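Local coordinates for protein cysteine desulfurase (Stenotrophomonas maltophilia, PDB 6WCI) that probably removes sulfur from L-cysteine with the help of pyridoxal 5'-phosphate, yielding L-alanine and passing the sulfur to a carrier, at residues V232-I242 / A255-M266; G133-E142 / A180-T191. One frame throughout, in Å; residues are numbered along the deposited sequence.

Contact 1: residues V232-I242 / A255-M266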
loop_
_atom_site.group_PDB
_atom_site.type_symbol
_atom_site.label_atom_id
_atom_site.label_comp_id
_atom_site.label_asym_id
_atom_site.label_seq_id
_atom_site.Cartn_x
_atom_site.Cartn_y
_atom_site.Cartn_z
ATOM N N VAL B 232 -1.276 23.002 5.412
ATOM C CA VAL B 232 -2.280 22.183 6.089
ATOM C C VAL B 232 -2.526 22.694 7.507
ATOM O O VAL B 232 -3.665 22.710 7.988
ATOM C CB VAL B 232 -1.871 20.697 6.089
ATOM C CG1 VAL B 232 -2.812 19.893 6.955
ATOM C CG2 VAL B 232 -1.866 20.136 4.675
ATOM N N ALA B 233 -1.464 23.119 8.198
ATOM C CA ALA B 233 -1.608 23.515 9.596
ATOM C C ALA B 233 -2.471 24.757 9.730
ATOM O O ALA B 233 -3.247 24.877 10.684
ATOM C CB ALA B 233 -0.239 23.752 10.230
ATOM N N ALA B 234 -2.351 25.688 8.784
ATOM C CA ALA B 234 -3.139 26.912 8.826
ATOM C C ALA B 234 -4.600 26.679 8.480
ATOM O O ALA B 234 -5.409 27.601 8.632
ATOM C CB ALA B 234 -2.541 27.956 7.878
ATOM N N ILE B 235 -4.958 25.489 8.003
ATOM C CA ILE B 235 -6.363 25.228 7.722
ATOM C C ILE B 235 -7.146 25.107 9.023
ATOM O O ILE B 235 -8.290 25.557 9.116
ATOM C CB ILE B 235 -6.515 23.973 6.841
ATOM C CG1 ILE B 235 -5.807 24.170 5.497
ATOM C CG2 ILE B 235 -7.984 23.672 6.594
ATOM C CD1 ILE B 235 -6.024 23.029 4.520
ATOM N N GLY B 236 -6.541 24.519 10.053
ATOM C CA GLY B 236 -7.242 24.332 11.305
ATOM C C GLY B 236 -8.200 23.164 11.303
ATOM O O GLY B 236 -9.176 23.172 12.059
ATOM N N CYS B 237 -7.961 22.165 10.460
ATOM C CA CYS B 237 -8.782 20.967 10.432
ATOM C C CYS B 237 -8.238 19.947 11.432
ATOM O O CYS B 237 -7.147 20.111 11.981
ATOM C CB CYS B 237 -8.821 20.380 9.020
ATOM S SG CYS B 237 -7.188 19.949 8.312
ATOM N N ASP B 238 -9.020 18.890 11.681
ATOM C CA ASP B 238 -8.561 17.804 12.548
ATOM C C ASP B 238 -7.790 16.712 11.804
ATOM O O ASP B 238 -6.937 16.046 12.409
ATOM C CB ASP B 238 -9.751 17.167 13.267
ATOM C CG ASP B 238 -10.488 18.158 14.139
ATOM O OD1 ASP B 238 -9.970 18.475 15.233
ATOM O OD2 ASP B 238 -11.560 18.648 13.702
ATOM N N PHE B 239 -8.090 16.498 10.526
ATOM C CA PHE B 239 -7.500 15.435 9.715
ATOM C C PHE B 239 -7.461 15.902 8.269
ATOM O O PHE B 239 -8.462 16.409 7.777
ATOM C CB PHE B 239 -8.325 14.146 9.743
ATOM C CG PHE B 239 -8.487 13.533 11.104
ATOM C CD1 PHE B 239 -7.550 12.626 11.588
ATOM C CD2 PHE B 239 -9.598 13.815 11.871
ATOM C CE1 PHE B 239 -7.712 12.043 12.841
ATOM C CE2 PHE B 239 -9.770 13.236 13.117
ATOM C CZ PHE B 239 -8.822 12.346 13.604
ATOM N N TYR B 240 -6.345 15.641 7.572
ATOM C CA TYR B 240 -6.176 16.023 6.173
ATOM C C TYR B 240 -5.498 14.883 5.419
ATOM O O TYR B 240 -4.439 14.405 5.838
ATOM C CB TYR B 240 -5.355 17.316 6.070
ATOM C CG TYR B 240 -5.363 18.004 4.715
ATOM C CD1 TYR B 240 -4.507 17.605 3.701
ATOM C CD2 TYR B 240 -6.211 19.078 4.471
ATOM C CE1 TYR B 240 -4.506 18.265 2.458
ATOM C CE2 TYR B 240 -6.217 19.733 3.248
ATOM C CZ TYR B 240 -5.371 19.325 2.247
ATOM O OH TYR B 240 -5.396 19.992 1.034
ATOM N N ALA B 241 -6.119 14.436 4.324
ATOM C CA ALA B 241 -5.691 13.258 3.571
ATOM C C ALA B 241 -5.242 13.635 2.159
ATOM O O ALA B 241 -5.927 14.389 1.467
ATOM C CB ALA B 241 -6.834 12.244 3.486
ATOM N N ILE B 242 -4.110 13.080 1.712
ATOM C CA ILE B 242 -3.610 13.308 0.359
ATOM C C ILE B 242 -3.240 11.970 -0.265
ATOM O O ILE B 242 -3.123 10.951 0.417
ATOM C CB ILE B 242 -2.397 14.262 0.323
ATOM C CG1 ILE B 242 -1.245 13.672 1.129
ATOM C CG2 ILE B 242 -2.780 15.641 0.845
ATOM C CD1 ILE B 242 0.086 14.383 0.944
ATOM N N ALA B 255 -0.898 10.067 2.373
ATOM C CA ALA B 255 -0.603 10.372 3.766
ATOM C C ALA B 255 -1.846 10.879 4.473
ATOM O O ALA B 255 -2.765 11.423 3.849
ATOM C CB ALA B 255 0.533 11.391 3.885
ATOM N N LEU B 256 -1.853 10.700 5.795
ATOM C CA LEU B 256 -2.855 11.306 6.670
ATOM C C LEU B 256 -2.143 12.214 7.665
ATOM O O LEU B 256 -1.288 11.750 8.422
ATOM C CB LEU B 256 -3.664 10.237 7.415
ATOM C CG LEU B 256 -4.655 10.755 8.457
ATOM C CD1 LEU B 256 -5.860 11.422 7.778
ATOM C CD2 LEU B 256 -5.115 9.662 9.462
ATOM N N TRP B 257 -2.470 13.499 7.644
ATOM C CA TRP B 257 -2.077 14.419 8.699
ATOM C C TRP B 257 -3.204 14.523 9.717
ATOM O O TRP B 257 -4.383 14.468 9.364
ATOM C CB TRP B 257 -1.761 15.826 8.160
ATOM C CG TRP B 257 -1.473 16.783 9.302
ATOM C CD1 TRP B 257 -0.263 17.001 9.897
ATOM C CD2 TRP B 257 -2.426 17.585 10.027
ATOM N NE1 TRP B 257 -0.395 17.906 10.929
ATOM C CE2 TRP B 257 -1.711 18.281 11.024
ATOM C CE3 TRP B 257 -3.812 17.779 9.929
ATOM C CZ2 TRP B 257 -2.334 19.156 11.918
ATOM C CZ3 TRP B 257 -4.426 18.655 10.808
ATOM C CH2 TRP B 257 -3.688 19.335 11.792
ATOM N N ALA B 258 -2.835 14.689 10.986
ATOM C CA ALA B 258 -3.826 14.848 12.041
ATOM C C ALA B 258 -3.233 15.678 13.164
ATOM O O ALA B 258 -2.017 15.696 13.364
ATOM C CB ALA B 258 -4.296 13.492 12.595
ATOM N N ARG B 259 -4.105 16.358 13.904
ATOM C CA ARG B 259 -3.674 16.976 15.146
ATOM C C ARG B 259 -3.073 15.919 16.066
ATOM O O ARG B 259 -3.532 14.774 16.100
ATOM C CB ARG B 259 -4.850 17.673 15.824
ATOM C CG ARG B 259 -5.529 18.684 14.912
ATOM C CD ARG B 259 -6.772 19.208 15.556
ATOM N NE ARG B 259 -6.492 19.721 16.888
ATOM C CZ ARG B 259 -6.183 20.988 17.141
ATOM N NH1 ARG B 259 -6.107 21.862 16.143
ATOM N NH2 ARG B 259 -5.954 21.383 18.390
ATOM N N ARG B 260 -2.029 16.312 16.803
ATOM C CA ARG B 260 -1.315 15.363 17.656
ATOM C C ARG B 260 -2.235 14.755 18.709
ATOM O O ARG B 260 -2.114 13.565 19.035
ATOM C CB ARG B 260 -0.130 16.053 18.336
ATOM C CG ARG B 260 0.726 15.106 19.186
ATOM C CD ARG B 260 1.538 14.234 18.265
ATOM N NE ARG B 260 2.157 13.085 18.911
ATOM C CZ ARG B 260 2.857 12.177 18.245
ATOM N NH1 ARG B 260 3.013 12.311 16.928
ATOM N NH2 ARG B 260 3.392 11.145 18.880
ATOM N N GLU B 261 -3.154 15.558 19.259
ATOM C CA GLU B 261 -4.055 15.060 20.299
ATOM C C GLU B 261 -4.903 13.893 19.803
ATOM O O GLU B 261 -5.224 12.988 20.579
ATOM C CB GLU B 261 -4.962 16.186 20.808
ATOM C CG GLU B 261 -5.922 16.715 19.756
ATOM C CD GLU B 261 -6.940 17.697 20.301
ATOM O OE1 GLU B 261 -7.327 17.572 21.481
ATOM O OE2 GLU B 261 -7.355 18.595 19.537
ATOM N N HIS B 262 -5.274 13.893 18.520
ATOM C CA HIS B 262 -6.055 12.784 17.985
ATOM C C HIS B 262 -5.190 11.552 17.786
ATOM O O HIS B 262 -5.605 10.435 18.119
ATOM C CB HIS B 262 -6.718 13.192 16.669
ATOM C CG HIS B 262 -7.673 14.336 16.812
ATOM N ND1 HIS B 262 -8.353 14.591 17.981
ATOM C CD2 HIS B 262 -8.050 15.302 15.939
ATOM C CE1 HIS B 262 -9.113 15.662 17.823
ATOM N NE2 HIS B 262 -8.948 16.110 16.592
ATOM N N LEU B 263 -3.988 11.725 17.237
ATOM C CA LEU B 263 -3.142 10.563 17.000
ATOM C C LEU B 263 -2.814 9.851 18.308
ATOM O O LEU B 263 -2.712 8.619 18.346
ATOM C CB LEU B 263 -1.861 10.974 16.277
ATOM C CG LEU B 263 -1.971 11.444 14.824
ATOM C CD1 LEU B 263 -0.669 12.098 14.405
ATOM C CD2 LEU B 263 -2.308 10.279 13.903
ATOM N N ASP B 264 -2.657 10.605 19.394
ATOM C CA ASP B 264 -2.343 9.956 20.666
ATOM C C ASP B 264 -3.556 9.222 21.231
ATOM O O ASP B 264 -3.420 8.113 21.759
ATOM C CB ASP B 264 -1.805 10.980 21.667
ATOM C CG ASP B 264 -0.428 11.509 21.285
ATOM O OD1 ASP B 264 0.261 10.862 20.467
ATOM O OD2 ASP B 264 -0.031 12.566 21.814
ATOM N N ALA B 265 -4.752 9.810 21.117
ATOM C CA ALA B 265 -5.942 9.205 21.704
ATOM C C ALA B 265 -6.485 8.038 20.883
ATOM O O ALA B 265 -7.129 7.148 21.446
ATOM C CB ALA B 265 -7.035 10.263 21.883
ATOM N N MET B 266 -6.256 8.027 19.568
ATOM C CA MET B 266 -6.839 7.005 18.707
ATOM C C MET B 266 -6.185 5.646 18.954
ATOM O O MET B 266 -4.956 5.556 19.052
ATOM C CB MET B 266 -6.656 7.376 17.238
ATOM C CG MET B 266 -7.613 8.464 16.724
ATOM S SD MET B 266 -7.041 9.207 15.172
ATOM C CE MET B 266 -6.931 7.807 14.078
HETATM O O HOH W 1 -5.657 22.178 13.432
#

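Contact 2: residues G133-E142 / A180-T191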
loop_
_atom_site.group_PDB
_atom_site.type_symbol
_atom_site.label_atom_id
_atom_site.label_comp_id
_atom_site.label_asym_id
_atom_site.label_seq_id
_atom_site.Cartn_x
_atom_site.Cartn_y
_atom_site.Cartn_z
ATOM N N GLY B 133 -27.795 8.262 17.094
ATOM C CA GLY B 133 -28.181 9.634 17.324
ATOM C C GLY B 133 -27.171 10.648 16.813
ATOM O O GLY B 133 -27.558 11.761 16.446
ATOM N N ASP B 134 -25.892 10.287 16.783
ATOM C CA ASP B 134 -24.883 11.181 16.243
ATOM C C ASP B 134 -25.037 11.307 14.730
ATOM O O ASP B 134 -25.511 10.396 14.045
ATOM C CB ASP B 134 -23.473 10.684 16.563
ATOM C CG ASP B 134 -23.173 10.628 18.058
ATOM O OD1 ASP B 134 -23.724 11.434 18.830
ATOM O OD2 ASP B 134 -22.341 9.774 18.453
ATOM N N VAL B 135 -24.608 12.443 14.203
ATOM C CA VAL B 135 -24.748 12.740 12.786
ATOM C C VAL B 135 -23.371 12.947 12.195
ATOM O O VAL B 135 -22.541 13.651 12.782
ATOM C CB VAL B 135 -25.639 13.972 12.567
ATOM C CG1 VAL B 135 -25.628 14.394 11.088
ATOM C CG2 VAL B 135 -27.037 13.654 13.045
ATOM N N ILE B 136 -23.120 12.299 11.057
ATOM C CA ILE B 136 -21.957 12.557 10.221
ATOM C C ILE B 136 -22.433 13.402 9.045
ATOM O O ILE B 136 -23.357 13.012 8.319
ATOM C CB ILE B 136 -21.312 11.254 9.725
ATOM C CG1 ILE B 136 -20.922 10.348 10.903
ATOM C CG2 ILE B 136 -20.103 11.550 8.823
ATOM C CD1 ILE B 136 -20.480 8.964 10.474
ATOM N N LEU B 137 -21.822 14.559 8.862
ATOM C CA LEU B 137 -22.231 15.488 7.814
ATOM C C LEU B 137 -21.227 15.370 6.673
ATOM O O LEU B 137 -20.019 15.507 6.894
ATOM C CB LEU B 137 -22.308 16.915 8.356
ATOM C CG LEU B 137 -22.884 17.985 7.424
ATOM C CD1 LEU B 137 -24.323 17.657 7.075
ATOM C CD2 LEU B 137 -22.790 19.366 8.054
ATOM N N ILE B 138 -21.725 15.068 5.472
ATOM C CA ILE B 138 -20.903 14.809 4.289
ATOM C C ILE B 138 -21.416 15.691 3.164
ATOM O O ILE B 138 -22.628 15.740 2.933
ATOM C CB ILE B 138 -20.978 13.331 3.856
ATOM C CG1 ILE B 138 -20.752 12.394 5.057
ATOM C CG2 ILE B 138 -20.024 13.055 2.686
ATOM C CD1 ILE B 138 -20.918 10.927 4.713
ATOM N N THR B 139 -20.514 16.359 2.443
ATOM C CA THR B 139 -20.984 17.259 1.388
ATOM C C THR B 139 -21.412 16.479 0.150
ATOM O O THR B 139 -20.921 15.381 -0.127
ATOM C CB THR B 139 -19.924 18.284 0.975
ATOM O OG1 THR B 139 -19.185 17.786 -0.148
ATOM C CG2 THR B 139 -18.980 18.591 2.110
ATOM N N ARG B 140 -22.338 17.081 -0.599
ATOM C CA ARG B 140 -22.852 16.516 -1.842
ATOM C C ARG B 140 -21.759 16.223 -2.869
ATOM O O ARG B 140 -21.954 15.362 -3.735
ATOM C CB ARG B 140 -23.885 17.494 -2.425
ATOM C CG ARG B 140 -24.419 17.159 -3.799
ATOM C CD ARG B 140 -25.164 15.843 -3.797
ATOM N NE ARG B 140 -26.317 15.865 -2.902
ATOM C CZ ARG B 140 -27.214 14.891 -2.837
ATOM N NH1 ARG B 140 -27.089 13.825 -3.621
ATOM N NH2 ARG B 140 -28.227 14.976 -1.986
ATOM N N MET B 141 -20.613 16.900 -2.791
ATOM C CA MET B 141 -19.594 16.818 -3.828
ATOM C C MET B 141 -18.436 15.907 -3.456
ATOM O O MET B 141 -17.448 15.856 -4.198
ATOM C CB MET B 141 -19.063 18.216 -4.160
ATOM C CG MET B 141 -18.158 18.807 -3.091
ATOM S SD MET B 141 -17.426 20.384 -3.596
ATOM C CE MET B 141 -18.883 21.385 -3.919
ATOM N N GLU B 142 -18.532 15.191 -2.331
ATOM C CA GLU B 142 -17.446 14.329 -1.878
ATOM C C GLU B 142 -17.209 13.178 -2.844
ATOM O O GLU B 142 -18.122 12.695 -3.518
ATOM C CB GLU B 142 -17.741 13.751 -0.488
ATOM C CG GLU B 142 -17.753 14.804 0.606
ATOM C CD GLU B 142 -16.535 15.708 0.525
ATOM O OE1 GLU B 142 -15.397 15.198 0.675
ATOM O OE2 GLU B 142 -16.716 16.921 0.289
ATOM N N ALA B 180 -26.981 23.232 8.865
ATOM C CA ALA B 180 -26.865 21.787 9.014
ATOM C C ALA B 180 -25.968 21.375 10.173
ATOM O O ALA B 180 -26.034 20.217 10.601
ATOM C CB ALA B 180 -26.324 21.162 7.725
ATOM N N MET B 181 -25.137 22.284 10.683
ATOM C CA MET B 181 -24.174 21.962 11.738
ATOM C C MET B 181 -24.810 22.168 13.117
ATOM O O MET B 181 -24.486 23.093 13.866
ATOM C CB MET B 181 -22.908 22.797 11.573
ATOM C CG MET B 181 -22.060 22.421 10.389
ATOM S SD MET B 181 -20.479 23.297 10.400
ATOM C CE MET B 181 -21.048 24.983 10.350
ATOM N N THR B 182 -25.728 21.267 13.447
ATOM C CA THR B 182 -26.438 21.279 14.722
ATOM C C THR B 182 -25.651 20.504 15.766
ATOM O O THR B 182 -24.690 19.811 15.441
ATOM C CB THR B 182 -27.832 20.688 14.531
ATOM O OG1 THR B 182 -27.712 19.399 13.914
ATOM C CG2 THR B 182 -28.686 21.609 13.658
ATOM N N PRO B 183 -26.027 20.599 17.049
ATOM C CA PRO B 183 -25.226 19.930 18.090
ATOM C C PRO B 183 -25.083 18.427 17.923
ATOM O O PRO B 183 -24.114 17.862 18.450
ATOM C CB PRO B 183 -25.976 20.276 19.383
ATOM C CG PRO B 183 -26.596 21.589 19.085
ATOM C CD PRO B 183 -27.008 21.529 17.643
ATOM N N GLU B 184 -25.999 17.751 17.229
ATOM C CA GLU B 184 -25.873 16.305 17.085
ATOM C C GLU B 184 -24.837 15.897 16.048
ATOM O O GLU B 184 -24.475 14.712 15.975
ATOM C CB GLU B 184 -27.231 15.687 16.742
ATOM C CG GLU B 184 -27.884 16.256 15.509
ATOM C CD GLU B 184 -28.807 17.420 15.814
ATOM O OE1 GLU B 184 -28.807 17.920 16.962
ATOM O OE2 GLU B 184 -29.533 17.831 14.890
ATOM N N VAL B 185 -24.338 16.844 15.260
ATOM C CA VAL B 185 -23.308 16.558 14.273
ATOM C C VAL B 185 -21.965 16.469 14.984
ATOM O O VAL B 185 -21.556 17.407 15.678
ATOM C CB VAL B 185 -23.270 17.636 13.180
ATOM C CG1 VAL B 185 -22.256 17.255 12.146
ATOM C CG2 VAL B 185 -24.651 17.830 12.557
ATOM N N LYS B 186 -21.264 15.352 14.794
ATOM C CA LYS B 186 -19.963 15.166 15.411
ATOM C C LYS B 186 -18.805 15.168 14.423
ATOM O O LYS B 186 -17.651 15.294 14.860
ATOM C CB LYS B 186 -19.947 13.859 16.221
ATOM C CG LYS B 186 -21.084 13.731 17.231
ATOM C CD LYS B 186 -21.043 14.863 18.245
ATOM C CE LYS B 186 -22.171 14.742 19.248
ATOM N NZ LYS B 186 -22.335 15.984 20.069
ATOM N N LEU B 187 -19.069 15.036 13.118
ATOM C CA LEU B 187 -18.005 14.947 12.126
ATOM C C LEU B 187 -18.490 15.490 10.783
ATOM O O LEU B 187 -19.652 15.298 10.405
ATOM C CB LEU B 187 -17.507 13.495 11.954
ATOM C CG LEU B 187 -16.229 13.275 11.132
ATOM C CD1 LEU B 187 -15.357 12.130 11.710
ATOM C CD2 LEU B 187 -16.490 13.023 9.642
ATOM N N LEU B 188 -17.586 16.159 10.069
ATOM C CA LEU B 188 -17.866 16.753 8.759
ATOM C C LEU B 188 -16.826 16.270 7.764
ATOM O O LEU B 188 -15.626 16.471 7.974
ATOM C CB LEU B 188 -17.854 18.282 8.821
ATOM C CG LEU B 188 -17.845 19.034 7.485
ATOM C CD1 LEU B 188 -19.131 18.809 6.706
ATOM C CD2 LEU B 188 -17.610 20.507 7.725
ATOM N N ALA B 189 -17.287 15.623 6.691
ATOM C CA ALA B 189 -16.421 15.165 5.607
ATOM C C ALA B 189 -16.558 16.147 4.452
ATOM O O ALA B 189 -17.588 16.176 3.771
ATOM C CB ALA B 189 -16.772 13.742 5.168
ATOM N N VAL B 190 -15.515 16.940 4.222
ATOM C CA VAL B 190 -15.566 18.027 3.253
ATOM C C VAL B 190 -14.308 17.986 2.395
ATOM O O VAL B 190 -13.190 17.911 2.919
ATOM C CB VAL B 190 -15.723 19.396 3.947
ATOM C CG1 VAL B 190 -14.679 19.571 5.061
ATOM C CG2 VAL B 190 -15.644 20.532 2.927
ATOM N N THR B 191 -14.487 18.035 1.079
ATOM C CA THR B 191 -13.340 18.023 0.186
ATOM C C THR B 191 -12.720 19.412 0.075
ATOM O O THR B 191 -13.398 20.438 0.191
ATOM C CB THR B 191 -13.725 17.516 -1.203
ATOM O OG1 THR B 191 -12.536 17.352 -1.979
ATOM C CG2 THR B 191 -14.638 18.502 -1.915
HETATM O O HOH W 2 -14.223 15.778 -3.860
#

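Contact 1: residues V232-I242 / A255-M266
The antiparallel hairpin of strands 239-242 and 255-258 pairs Tyr240 with Trp257 and Ile242 with Ala255 as hydrogen-bonded pairs; Trp257 N gives Tyr240 O a bond of 2.8 Å. Where the pairing ends, Arg259, the N-cap residue of helix 260-265, still sends its backbone N to Asp238 O. The helix then brings His262 back to Asp238, just before the first strand. His262 NE2 donates to Asp238 OD1 at 2.9 Å, nearly straight at 169°; the oxygen lies in the imidazole plane, yet the ring nitrogen arrives from above the carboxylate plane. Arg211 adds a salt bridge to the same oxygen and Thr217 N holds OD2, so this buried carboxylate is fixed on several sides and probably kept ionised. Phe239 and Ala258 point to one face of the sheet with Ala241 and Leu256. The Phe239 ring sets CD1 3.5 Å from Ala258 CB, and Met266 SD meets CE1 at the ring edge at 3.7 Å, a Met-aromatic contact. The Phe239 ring plane is only 19° from that of the His262 ring, but the two are slid so far apart that they barely overlap. In this large mixed sheet of the PLP-transferase fold the pair 239-243 and 254-258 lies between strands 216-220 and 108-111, and helix 114-126 packs on the Phe239 face. Trp257 lies on the other face. A chi1 of 175° swings its indole away from its own backbone N and along the first segment: Val232 CG1 packs obliquely against the ring near CE3, and Cys237 O meets Trp257 CZ3 in the ring plane at 3.3 Å. Cys237 O also accepts from a water at 2.9 Å, which in turn accepts from Arg259 NH1, while Arg259 NE bonds Glu261 OE2 at 3.0 Å in a salt bridge.

Contact 2: residues G133-E142 / A180-T191
Glu142 OE2 takes two bonds at once: Thr191 N donates to it across the contact at 2.6 Å, on the syn side but tilted 20° out of the carboxylate plane and clearly bent (137° at the hydrogen), and Thr139 OG1 donates at 2.7 Å to its anti lone pair. The Glu142 chain is bent at chi2, which folds the acid back to the end of the strand pair; Asn146 binds the other oxygen, so both oxygens of the buried carboxylate are held. Thr139 OG1 also accepts from Met141 N, closing an ST turn in the type I turn 139-142. Both turns start at Thr139, the last residue of strand 135-139, which runs parallel to strand 185-191 in the large mixed sheet of the PLP-transferase fold. Leu137 sits in the middle of the pairing: its N donates to Leu187 O at 2.8 Å, almost straight at 176°, and its O accepts from Ala189 N at 2.7 Å. A beta bulge shifts the register by one residue between Val135 and Ile136. Leu137 lies side by side with Leu188, pointing the same way, its CG 3.9 Å from Leu188 CD1, while its CD2 reaches Ala180 CB and Met181 CG; beyond Leu188, helix 203-212 covers this side. Ile136, Ile138, Leu187 and Ala189 point to the other face, against helix 148-157, where Trp150 touches the last three. Phe281 of the second subunit packs on Ile138. At the same end as Glu142, Thr191 OG1 and Met141 O share a water, and Met141 CG lies 3.7 Å from Thr191 CG2.

How the contacts relate
Both contacts belong to the same seven-stranded mixed sheet, and both are largely buried. Contact 1 is the antiparallel hairpin toward one side, with strand 254-258 as the strand next to the outermost; contact 2 joins two parallel strands toward the other side. Strand 216-220 lies between the two pairs, their centres are about 17 Å apart, and their nearest atoms about 6 Å apart, without touching. Contact 1 draws on aromatic rings, sulfur atoms and a His-carboxylate bond brought by a short helix, whereas contact 2 relies on branched aliphatic packing with a glutamate at its strand end. The second subunit reaches contact 2 alone.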